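Local coordinates for protein tapirin (Caldicellulosiruptor kristjanssonii, PDB 6N2B) that probably binds cellulose as a cell-adhesion protein, through a beta-helix domain that also holds a calcium ion, at residues S199-L204 against F415-R420; Q237-A242 against N283-T288; K267-I272 against P406-D411; L276-A281 against G307-N312. All blocks are in the same frame, centred on the assembly; numbering follows the deposited sequence.

Contact 1 of 4, residues S199-L204 against F415-R420; sequences SSWNDL and FDFDSR
The amide oxygen OD1 of N202 accepts a hydrogen bond of 3.3 Å from S200 OG, and this bond ties together a type I beta turn running from S200 to D203, just ahead of the first modelled strand of the beta-helix domain, 207-211. The hydroxyl stands well above the carbonyl plane of the amide instead of lying on a lone pair. From this turn N202 lays its CB over one face of the F415 ring, 3.8 Å from F415 CZ, in a CH-pi contact. The amide plane is inclined 35° to the ring, with ND2 near F415 CE1. F415 carries CG anti to its backbone N (chi1 -165°), which directs the ring at the turn.

The indole of W201 meets the same phenylalanine differently. Its six-membered ring drives an edge at the F415 face in a T-shaped stack, with centroids 5.6 Å apart and planes at 85°. The outer carbon W201 CZ3 does the touching and also reaches the next aromatic, lying 3.9 Å from F417 CZ. Within its own segment F415 places CD2 over the centre of the F417 ring.

Outside the two segments, Y229 stacks on F417, and W201 and F417 both touch I249 of strand 240-250, which places this aromatic cluster against the flank of the solenoid. The carbonyl oxygen of W201, hydrogen-bonded to Y207 OH, lies at the edge of the F417 ring, 3.9 Å from F417 CE2.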
# COMPACT_ATOMS: atom_id res chain seq x y z
N SER A 199 -16.35 -5.82 -3.07
CA SER A 199 -15.53 -4.78 -2.44
C SER A 199 -15.18 -3.66 -3.44
O SER A 199 -14.96 -3.91 -4.63
CB SER A 199 -14.23 -5.37 -1.85
OG SER A 199 -13.10 -5.16 -2.69
N SER A 200 -15.09 -2.43 -2.92
CA SER A 200 -15.01 -1.24 -3.75
C SER A 200 -13.81 -0.41 -3.29
O SER A 200 -13.58 -0.28 -2.09
CB SER A 200 -16.32 -0.45 -3.62
OG SER A 200 -16.55 0.37 -4.74
N TRP A 201 -13.05 0.16 -4.24
CA TRP A 201 -11.92 1.00 -3.86
C TRP A 201 -12.33 2.37 -3.33
O TRP A 201 -11.50 3.05 -2.72
CB TRP A 201 -10.91 1.17 -5.01
CG TRP A 201 -11.43 1.83 -6.25
CD1 TRP A 201 -11.76 1.21 -7.42
CD2 TRP A 201 -11.69 3.23 -6.45
NE1 TRP A 201 -12.21 2.13 -8.33
CE2 TRP A 201 -12.18 3.38 -7.76
CE3 TRP A 201 -11.57 4.37 -5.64
CZ2 TRP A 201 -12.55 4.62 -8.28
CZ3 TRP A 201 -11.94 5.59 -6.16
CH2 TRP A 201 -12.42 5.71 -7.47
N ASN A 202 -13.57 2.81 -3.54
CA ASN A 202 -13.96 4.11 -3.00
C ASN A 202 -14.74 4.01 -1.69
O ASN A 202 -15.24 5.03 -1.21
CB ASN A 202 -14.72 4.92 -4.06
CG ASN A 202 -16.10 4.37 -4.38
OD1 ASN A 202 -16.62 3.49 -3.70
ND2 ASN A 202 -16.70 4.92 -5.43
N ASP A 203 -14.80 2.83 -1.08
CA ASP A 203 -15.52 2.59 0.16
C ASP A 203 -14.55 2.66 1.34
O ASP A 203 -13.62 1.85 1.42
CB ASP A 203 -16.19 1.22 0.12
CG ASP A 203 -17.06 0.96 1.32
OD1 ASP A 203 -17.45 1.92 2.01
OD2 ASP A 203 -17.35 -0.24 1.56
N LEU A 204 -14.81 3.58 2.27
CA LEU A 204 -13.92 3.74 3.42
C LEU A 204 -13.80 2.45 4.22
O LEU A 204 -12.73 2.14 4.75
CB LEU A 204 -14.41 4.88 4.31
CG LEU A 204 -13.85 5.05 5.72
CD1 LEU A 204 -12.51 5.78 5.73
CD2 LEU A 204 -14.84 5.80 6.56
N PHE A 415 -11.49 11.23 -7.98
CA PHE A 415 -12.25 11.03 -6.75
C PHE A 415 -11.62 11.85 -5.63
O PHE A 415 -10.43 11.70 -5.33
CB PHE A 415 -12.29 9.55 -6.38
CG PHE A 415 -13.32 9.23 -5.35
CD1 PHE A 415 -14.64 8.99 -5.71
CD2 PHE A 415 -12.98 9.17 -4.01
CE1 PHE A 415 -15.59 8.69 -4.76
CE2 PHE A 415 -13.93 8.87 -3.05
CZ PHE A 415 -15.23 8.63 -3.43
N ASP A 416 -12.43 12.73 -5.02
CA ASP A 416 -11.98 13.60 -3.92
C ASP A 416 -12.29 12.90 -2.60
O ASP A 416 -13.32 13.13 -1.95
CB ASP A 416 -12.63 14.97 -4.03
CG ASP A 416 -12.18 15.94 -2.94
OD1 ASP A 416 -11.37 15.54 -2.07
OD2 ASP A 416 -12.65 17.10 -2.95
N PHE A 417 -11.37 12.01 -2.19
CA PHE A 417 -11.55 11.20 -0.99
C PHE A 417 -11.91 12.05 0.21
O PHE A 417 -12.79 11.69 1.00
CB PHE A 417 -10.28 10.39 -0.70
CG PHE A 417 -10.14 9.14 -1.53
CD1 PHE A 417 -9.50 9.17 -2.77
CD2 PHE A 417 -10.64 7.92 -1.07
CE1 PHE A 417 -9.37 8.03 -3.54
CE2 PHE A 417 -10.51 6.77 -1.85
CZ PHE A 417 -9.87 6.83 -3.07
N ASP A 418 -11.25 13.20 0.36
CA ASP A 418 -11.49 14.05 1.51
C ASP A 418 -12.91 14.58 1.53
O ASP A 418 -13.47 14.82 2.60
CB ASP A 418 -10.51 15.21 1.52
CG ASP A 418 -9.38 14.99 2.46
OD1 ASP A 418 -9.69 14.68 3.64
OD2 ASP A 418 -8.21 15.13 2.03
N SER A 419 -13.50 14.78 0.35
CA SER A 419 -14.83 15.35 0.27
C SER A 419 -15.89 14.46 0.90
O SER A 419 -16.99 14.95 1.20
CB SER A 419 -15.18 15.63 -1.19
OG SER A 419 -15.38 14.42 -1.90
N ARG A 420 -15.59 13.19 1.13
CA ARG A 420 -16.60 12.26 1.63
C ARG A 420 -16.82 12.35 3.14
O ARG A 420 -17.75 11.71 3.65
CB ARG A 420 -16.21 10.83 1.25
CG ARG A 420 -15.80 10.68 -0.19
CD ARG A 420 -16.84 11.26 -1.13
NE ARG A 420 -18.16 10.63 -1.00
CZ ARG A 420 -19.25 11.06 -1.64
NH1 ARG A 420 -20.41 10.44 -1.48
NH2 ARG A 420 -19.18 12.12 -2.44

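Contact 2 of 4, residues Q237-A242 against N283-T288; sequences QGEFKA and NTNPNT
A surface polar bridge joins E239 and N285, two residues at the ends of loops that lead into strands of the beta-helix with one strand, 263-266, between them. Almost everything rests on one direct bond: N285 ND2 donates to E239 OE2 over 2.8 Å, with an N-H...O angle of 154°. The amide comes to the syn side of the carboxylate oxygen but from 33° out of its plane. Little surface is buried, as befits a contact made by side-chain ends.

E239 has a left-handed backbone conformation directly before strand 240-242, and its side chain bends at chi2, which swings the carboxylate round to the loop before strand 287-288. On the other side N285 holds CG anti to the backbone N (chi1 -165°), which sends the amide toward the glutamate.

A water links the other carboxylate oxygen, E239 OE1, to the amide oxygen, N285 OD1. It donates to E239 OE1 at 3.3 Å and to N285 OD1 at 3.2 Å, and weakly accepts from K241 NZ, so that carboxylate and amide are joined twice, once directly and once through solvent. K241 adds a long salt bridge, its NZ lying 3.8 Å from E239 OE1, and K220 makes another long, weak ion pair with the same oxygen. These lysines would probably help to keep the carboxylate charged.

In the solenoid, strand 263-266 pairs in parallel with both 240-250 and 287-291. E239 bonds through its backbone to G260, in the loop before strand 263-266, and to F221 of strand 221-224.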
# COMPACT_ATOMS: atom_id res chain seq x y z
N GLN A 237 9.77 1.46 6.40
CA GLN A 237 11.16 1.38 6.85
C GLN A 237 11.66 -0.06 6.99
O GLN A 237 12.48 -0.35 7.86
CB GLN A 237 11.33 2.13 8.17
CG GLN A 237 10.41 1.67 9.29
CD GLN A 237 10.65 2.42 10.61
OE1 GLN A 237 9.70 2.88 11.25
NE2 GLN A 237 11.92 2.54 11.01
N GLY A 238 11.19 -0.97 6.15
CA GLY A 238 11.74 -2.30 6.14
C GLY A 238 10.73 -3.33 6.61
O GLY A 238 9.86 -3.04 7.44
N GLU A 239 10.85 -4.54 6.06
CA GLU A 239 9.99 -5.67 6.41
C GLU A 239 8.51 -5.31 6.31
O GLU A 239 7.70 -5.69 7.16
CB GLU A 239 10.30 -6.21 7.81
CG GLU A 239 11.66 -6.85 7.96
CD GLU A 239 11.83 -8.11 7.14
OE1 GLU A 239 10.82 -8.79 6.85
OE2 GLU A 239 13.00 -8.42 6.80
N PHE A 240 8.15 -4.55 5.28
CA PHE A 240 6.76 -4.20 5.06
C PHE A 240 6.12 -5.22 4.12
O PHE A 240 6.67 -5.50 3.05
CB PHE A 240 6.64 -2.79 4.48
CG PHE A 240 5.23 -2.42 4.13
CD1 PHE A 240 4.37 -1.94 5.10
CD2 PHE A 240 4.76 -2.59 2.84
CE1 PHE A 240 3.06 -1.60 4.78
CE2 PHE A 240 3.47 -2.26 2.52
CZ PHE A 240 2.61 -1.77 3.49
N LYS A 241 4.98 -5.78 4.52
CA LYS A 241 4.32 -6.82 3.74
C LYS A 241 2.83 -6.52 3.60
O LYS A 241 2.15 -6.23 4.59
CB LYS A 241 4.53 -8.20 4.35
CG LYS A 241 5.91 -8.74 4.11
CD LYS A 241 6.23 -9.84 5.10
CE LYS A 241 7.22 -10.83 4.52
NZ LYS A 241 8.50 -10.17 4.15
N ALA A 242 2.34 -6.61 2.38
CA ALA A 242 0.92 -6.55 2.08
C ALA A 242 0.53 -7.89 1.45
O ALA A 242 0.93 -8.20 0.32
CB ALA A 242 0.63 -5.39 1.14
N ASN A 283 20.65 -8.73 -1.42
CA ASN A 283 20.39 -10.00 -2.08
C ASN A 283 20.02 -11.09 -1.09
O ASN A 283 19.46 -12.13 -1.48
CB ASN A 283 21.61 -10.43 -2.91
CG ASN A 283 22.72 -11.02 -2.05
OD1 ASN A 283 23.10 -10.46 -1.02
ND2 ASN A 283 23.27 -12.15 -2.50
N THR A 284 20.30 -10.86 0.18
CA THR A 284 19.99 -11.79 1.26
C THR A 284 18.60 -11.56 1.85
O THR A 284 18.11 -12.41 2.59
CB THR A 284 21.08 -11.66 2.33
OG1 THR A 284 21.13 -12.86 3.11
CG2 THR A 284 20.81 -10.45 3.23
N ASN A 285 17.96 -10.43 1.52
CA ASN A 285 16.59 -10.15 1.95
C ASN A 285 15.90 -9.33 0.86
O ASN A 285 15.66 -8.13 1.02
CB ASN A 285 16.58 -9.41 3.29
CG ASN A 285 15.22 -9.42 3.97
OD1 ASN A 285 14.40 -10.33 3.77
ND2 ASN A 285 14.97 -8.38 4.78
N PRO A 286 15.56 -9.95 -0.27
CA PRO A 286 15.04 -9.18 -1.40
C PRO A 286 13.56 -8.83 -1.26
O PRO A 286 12.81 -9.45 -0.50
CB PRO A 286 15.27 -10.11 -2.60
CG PRO A 286 15.23 -11.48 -2.00
CD PRO A 286 15.77 -11.37 -0.61
N ASN A 287 13.15 -7.82 -2.02
CA ASN A 287 11.75 -7.42 -2.14
C ASN A 287 11.03 -8.33 -3.12
O ASN A 287 11.65 -8.96 -3.99
CB ASN A 287 11.61 -5.98 -2.63
CG ASN A 287 12.35 -4.97 -1.75
OD1 ASN A 287 12.43 -5.11 -0.52
ND2 ASN A 287 12.87 -3.94 -2.39
N THR A 288 9.71 -8.40 -2.99
CA THR A 288 8.87 -8.93 -4.05
C THR A 288 7.65 -8.02 -4.19
O THR A 288 7.14 -7.51 -3.20
CB THR A 288 8.41 -10.39 -3.81
OG1 THR A 288 7.71 -10.49 -2.57
CG2 THR A 288 9.59 -11.33 -3.77
O HOH W 1 11.59 -11.30 4.86

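Contact 3 of 4, residues K267-I272 against P406-D411; sequences KEIMYI and PPFIDD
F408 sets its CG between the backbone N and the carbonyl carbon (chi1 80°), which turns the phenyl from helix 408-411 toward strand 269-272, and I269 answers with CG1 anti to its carbonyl carbon (chi1 -71°). Those two choices bring the isoleucine alongside the ring, the side chains sliding past each other in opposite directions. I269 CG1 rests over one ring face, 3.9 Å from the centroid in a CH-pi contact, while the other branch, CG2, touches the rim at 3.5 Å from F408 CE1. The terminal CD1 follows the ring back toward its root, 3.9 Å from F408 CG. On the opposite face lies CG1 of I409, so the phenyl is sandwiched between two isoleucines.

Two residues along the strand, Y271 points the same way and presents a ring edge to the helix backbone. Its CE2 comes within 3.6 Å of the carbonyl oxygen I409 O, a packing contact near the plane of the ring. The phenol hydroxyl is held separately by a hydrogen bond with Q273, and Y295 of the next coil meets the tyrosine ring.

M270, between the two, points away from the helix. Such a division, with one set of side chains facing inward and the other covered from outside, is consistent with a parallel beta-helix whose outer wall is covered by a helix packed back on it, here following strand 393-396.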
# COMPACT_ATOMS: atom_id res chain seq x y z
N LYS A 267 -4.14 -7.12 -5.50
CA LYS A 267 -5.04 -7.94 -6.29
C LYS A 267 -5.73 -7.16 -7.38
O LYS A 267 -6.05 -7.71 -8.43
CB LYS A 267 -6.07 -8.60 -5.40
CG LYS A 267 -5.47 -9.69 -4.57
CD LYS A 267 -6.35 -10.02 -3.40
CE LYS A 267 -7.60 -10.75 -3.84
NZ LYS A 267 -8.67 -10.55 -2.81
N GLU A 268 -5.98 -5.87 -7.16
CA GLU A 268 -6.67 -5.06 -8.14
C GLU A 268 -5.78 -3.88 -8.48
O GLU A 268 -4.80 -4.05 -9.23
CB GLU A 268 -8.08 -4.68 -7.64
CG GLU A 268 -9.06 -5.88 -7.55
CD GLU A 268 -9.13 -6.72 -8.84
OE1 GLU A 268 -8.90 -6.17 -9.95
OE2 GLU A 268 -9.43 -7.95 -8.75
N ILE A 269 -6.04 -2.69 -7.96
CA ILE A 269 -5.39 -1.47 -8.43
C ILE A 269 -4.38 -0.96 -7.41
O ILE A 269 -4.71 -0.79 -6.22
CB ILE A 269 -6.42 -0.37 -8.76
CG1 ILE A 269 -7.20 -0.75 -10.03
CG2 ILE A 269 -5.73 0.98 -8.91
CD1 ILE A 269 -8.69 -0.48 -9.96
N MET A 270 -3.16 -0.69 -7.87
CA MET A 270 -2.20 0.13 -7.15
C MET A 270 -2.10 1.46 -7.89
O MET A 270 -1.51 1.53 -8.97
CB MET A 270 -0.84 -0.56 -7.06
CG MET A 270 0.19 0.17 -6.23
SD MET A 270 1.70 -0.81 -6.17
CE MET A 270 2.47 -0.10 -4.72
N TYR A 271 -2.68 2.49 -7.31
CA TYR A 271 -2.67 3.83 -7.88
C TYR A 271 -1.59 4.65 -7.19
O TYR A 271 -1.64 4.84 -5.97
CB TYR A 271 -4.05 4.50 -7.75
CG TYR A 271 -4.14 5.91 -8.32
CD1 TYR A 271 -3.58 6.99 -7.63
CD2 TYR A 271 -4.77 6.16 -9.54
CE1 TYR A 271 -3.65 8.29 -8.14
CE2 TYR A 271 -4.85 7.46 -10.05
CZ TYR A 271 -4.29 8.51 -9.34
OH TYR A 271 -4.34 9.80 -9.82
N ILE A 272 -0.65 5.16 -7.97
CA ILE A 272 0.44 5.97 -7.45
C ILE A 272 0.33 7.34 -8.10
O ILE A 272 0.71 7.51 -9.27
CB ILE A 272 1.80 5.33 -7.71
CG1 ILE A 272 1.82 3.90 -7.15
CG2 ILE A 272 2.91 6.20 -7.15
CD1 ILE A 272 1.58 3.82 -5.65
N PRO A 406 -6.81 2.54 -19.41
CA PRO A 406 -8.13 2.08 -18.99
C PRO A 406 -8.78 3.10 -18.06
O PRO A 406 -8.10 4.00 -17.53
CB PRO A 406 -7.81 0.76 -18.27
CG PRO A 406 -6.43 0.95 -17.76
CD PRO A 406 -5.71 1.84 -18.73
N PRO A 407 -10.09 3.03 -17.86
CA PRO A 407 -10.79 4.14 -17.19
C PRO A 407 -10.58 4.25 -15.69
O PRO A 407 -10.86 5.32 -15.14
CB PRO A 407 -12.27 3.86 -17.51
CG PRO A 407 -12.32 2.39 -17.83
CD PRO A 407 -11.03 2.10 -18.52
N PHE A 408 -10.08 3.21 -15.02
CA PHE A 408 -9.93 3.30 -13.57
C PHE A 408 -8.96 4.41 -13.18
O PHE A 408 -9.07 4.98 -12.09
CB PHE A 408 -9.47 1.96 -12.96
CG PHE A 408 -7.99 1.68 -13.10
CD1 PHE A 408 -7.08 2.15 -12.17
CD2 PHE A 408 -7.51 0.91 -14.14
CE1 PHE A 408 -5.73 1.89 -12.30
CE2 PHE A 408 -6.16 0.63 -14.26
CZ PHE A 408 -5.26 1.13 -13.34
N ILE A 409 -8.01 4.73 -14.06
CA ILE A 409 -7.03 5.75 -13.74
C ILE A 409 -7.72 7.09 -13.51
O ILE A 409 -7.52 7.74 -12.48
CB ILE A 409 -5.97 5.83 -14.85
CG1 ILE A 409 -5.15 4.54 -14.86
CG2 ILE A 409 -5.06 7.06 -14.64
CD1 ILE A 409 -4.41 4.31 -16.13
N ASP A 410 -8.55 7.51 -14.46
CA ASP A 410 -9.19 8.80 -14.30
C ASP A 410 -10.18 8.77 -13.14
O ASP A 410 -10.22 9.71 -12.34
CB ASP A 410 -9.86 9.24 -15.60
CG ASP A 410 -8.87 9.80 -16.61
OD1 ASP A 410 -7.76 10.23 -16.20
OD2 ASP A 410 -9.18 9.81 -17.82
N ASP A 411 -10.94 7.68 -13.02
CA ASP A 411 -11.87 7.51 -11.91
C ASP A 411 -11.23 7.83 -10.56
O ASP A 411 -11.81 8.54 -9.73
CB ASP A 411 -12.39 6.07 -11.88
CG ASP A 411 -13.34 5.77 -13.00
OD1 ASP A 411 -13.79 6.72 -13.70
OD2 ASP A 411 -13.63 4.57 -13.19

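Contact 4 of 4, residues L276-A281 against G307-N312; sequences LVFNGA and GYYKAN
The rings of F278 and Y309 meet edge to face, the tyrosine giving the edge and the phenylalanine the face. Y309 CE1 stands over the F278 ring toward its rim, 3.6 Å from both F278 CG and F278 CD2. The centroids are 4.9 Å apart and the planes stand at 65°, short of a perpendicular T. Since the side chains run past each other in opposite directions, the phenol end of the tyrosine arrives at the root of the phenylalanine, where Y309 OH lies 3.6 Å from F278 CB.

One step out, the tyrosine hydroxyl is held by N287 ND2 in a hydrogen bond, and weakly by the backbone oxygen of N304. This fixes the far end of the ring over F278. In both residues CG is anti to the carbonyl carbon (chi1 -75° in F278, -55° in Y309), directing each ring off its strand and toward the other. L303 touches both aromatics, V257 packs on F278, and L289 lies against Y309, so apolar residues of adjoining strands surround the pair.

Beyond these come the backbones. Strand 275-278 belongs to a parallel sheet in which 254-257 and 300-303 are its neighbours, whereas strand 307-311 pairs with 287-291 on another face. The meeting of inward side chains from different faces in the core is what a parallel beta-helix is built on; here strands 275-278 and 307-311 supply them.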
# COMPACT_ATOMS: atom_id res chain seq x y z
N LEU A 276 6.69 6.17 -7.27
CA LEU A 276 6.87 4.98 -6.44
C LEU A 276 8.33 4.57 -6.51
O LEU A 276 8.93 4.55 -7.59
CB LEU A 276 5.97 3.82 -6.90
CG LEU A 276 6.22 2.40 -6.38
CD1 LEU A 276 6.20 2.38 -4.85
CD2 LEU A 276 5.17 1.44 -6.94
N VAL A 277 8.93 4.28 -5.36
CA VAL A 277 10.36 3.99 -5.31
C VAL A 277 10.58 2.82 -4.37
O VAL A 277 10.31 2.92 -3.17
CB VAL A 277 11.19 5.20 -4.85
CG1 VAL A 277 12.66 4.88 -4.89
CG2 VAL A 277 10.91 6.40 -5.72
N PHE A 278 11.05 1.70 -4.91
CA PHE A 278 11.68 0.66 -4.10
C PHE A 278 13.16 0.99 -4.01
O PHE A 278 13.87 0.94 -5.02
CB PHE A 278 11.46 -0.72 -4.71
CG PHE A 278 10.09 -1.24 -4.51
CD1 PHE A 278 9.06 -0.84 -5.34
CD2 PHE A 278 9.82 -2.14 -3.49
CE1 PHE A 278 7.79 -1.33 -5.16
CE2 PHE A 278 8.55 -2.64 -3.31
CZ PHE A 278 7.53 -2.23 -4.15
N ASN A 279 13.62 1.32 -2.82
CA ASN A 279 14.93 1.95 -2.70
C ASN A 279 16.09 0.97 -2.83
O ASN A 279 17.17 1.36 -3.29
CB ASN A 279 15.02 2.69 -1.38
CG ASN A 279 15.67 4.03 -1.54
OD1 ASN A 279 15.08 4.93 -2.14
ND2 ASN A 279 16.89 4.17 -1.02
N GLY A 280 15.90 -0.27 -2.43
CA GLY A 280 16.97 -1.24 -2.54
C GLY A 280 17.00 -2.30 -1.46
O GLY A 280 16.97 -2.00 -0.26
N ALA A 281 17.10 -3.55 -1.88
CA ALA A 281 17.13 -4.68 -0.97
C ALA A 281 18.46 -5.42 -1.07
O ALA A 281 19.03 -5.52 -2.15
CB ALA A 281 15.99 -5.65 -1.28
N GLY A 307 15.20 -7.98 -5.99
CA GLY A 307 13.77 -8.00 -5.95
C GLY A 307 13.20 -8.61 -7.21
O GLY A 307 13.82 -8.53 -8.28
N TYR A 308 12.04 -9.23 -7.09
CA TYR A 308 11.30 -9.74 -8.24
C TYR A 308 9.97 -9.00 -8.27
O TYR A 308 9.11 -9.21 -7.41
CB TYR A 308 11.11 -11.25 -8.14
CG TYR A 308 12.41 -11.98 -8.33
CD1 TYR A 308 13.32 -12.11 -7.27
CD2 TYR A 308 12.75 -12.52 -9.57
CE1 TYR A 308 14.53 -12.77 -7.45
CE2 TYR A 308 13.95 -13.19 -9.76
CZ TYR A 308 14.84 -13.31 -8.70
OH TYR A 308 16.04 -13.97 -8.89
N TYR A 309 9.82 -8.12 -9.25
CA TYR A 309 8.67 -7.24 -9.36
C TYR A 309 7.83 -7.67 -10.56
O TYR A 309 8.30 -7.62 -11.70
CB TYR A 309 9.15 -5.81 -9.53
CG TYR A 309 10.09 -5.34 -8.45
CD1 TYR A 309 9.60 -4.79 -7.27
CD2 TYR A 309 11.46 -5.44 -8.61
CE1 TYR A 309 10.46 -4.35 -6.27
CE2 TYR A 309 12.34 -5.00 -7.61
CZ TYR A 309 11.83 -4.46 -6.45
OH TYR A 309 12.68 -4.02 -5.44
N LYS A 310 6.59 -8.06 -10.30
CA LYS A 310 5.66 -8.46 -11.35
C LYS A 310 4.46 -7.52 -11.36
O LYS A 310 3.84 -7.27 -10.33
CB LYS A 310 5.19 -9.90 -11.14
CG LYS A 310 6.34 -10.91 -11.06
CD LYS A 310 5.82 -12.32 -10.76
CE LYS A 310 6.89 -13.22 -10.15
NZ LYS A 310 7.58 -14.10 -11.15
N ALA A 311 4.13 -7.00 -12.54
CA ALA A 311 2.83 -6.38 -12.76
C ALA A 311 2.19 -7.03 -13.99
O ALA A 311 2.89 -7.39 -14.94
CB ALA A 311 2.94 -4.87 -12.97
N ASN A 312 0.88 -7.20 -13.96
CA ASN A 312 0.20 -7.70 -15.15
C ASN A 312 -0.12 -6.57 -16.12
O ASN A 312 -0.02 -6.75 -17.33
CB ASN A 312 -1.07 -8.44 -14.76
CG ASN A 312 -1.39 -9.53 -15.74
OD1 ASN A 312 -0.61 -10.47 -15.92
ND2 ASN A 312 -2.54 -9.40 -16.41

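In the fold
Contacts 2 and 4 adjoin on the same side of the chain's centre, their centres 10 Å apart: besides side-chain links, the backbone oxygen of N287 probably bonds the N of Y308, 3.1 Å away, in the parallel pairing of their strands. Contact 3 reaches contact 4 through the interior, where M270 CE packs 3.8 Å from L276 CD2. Contacts 1 and 3, with centres 13 Å apart, touch where W201 CH2 lies 3.7 Å from D411 O. Contacts 1 and 2 are separated by 29 Å between centres, across the middle of the chain. None of the four adjoins the calcium site of D429, V431, A433, L436 and E465.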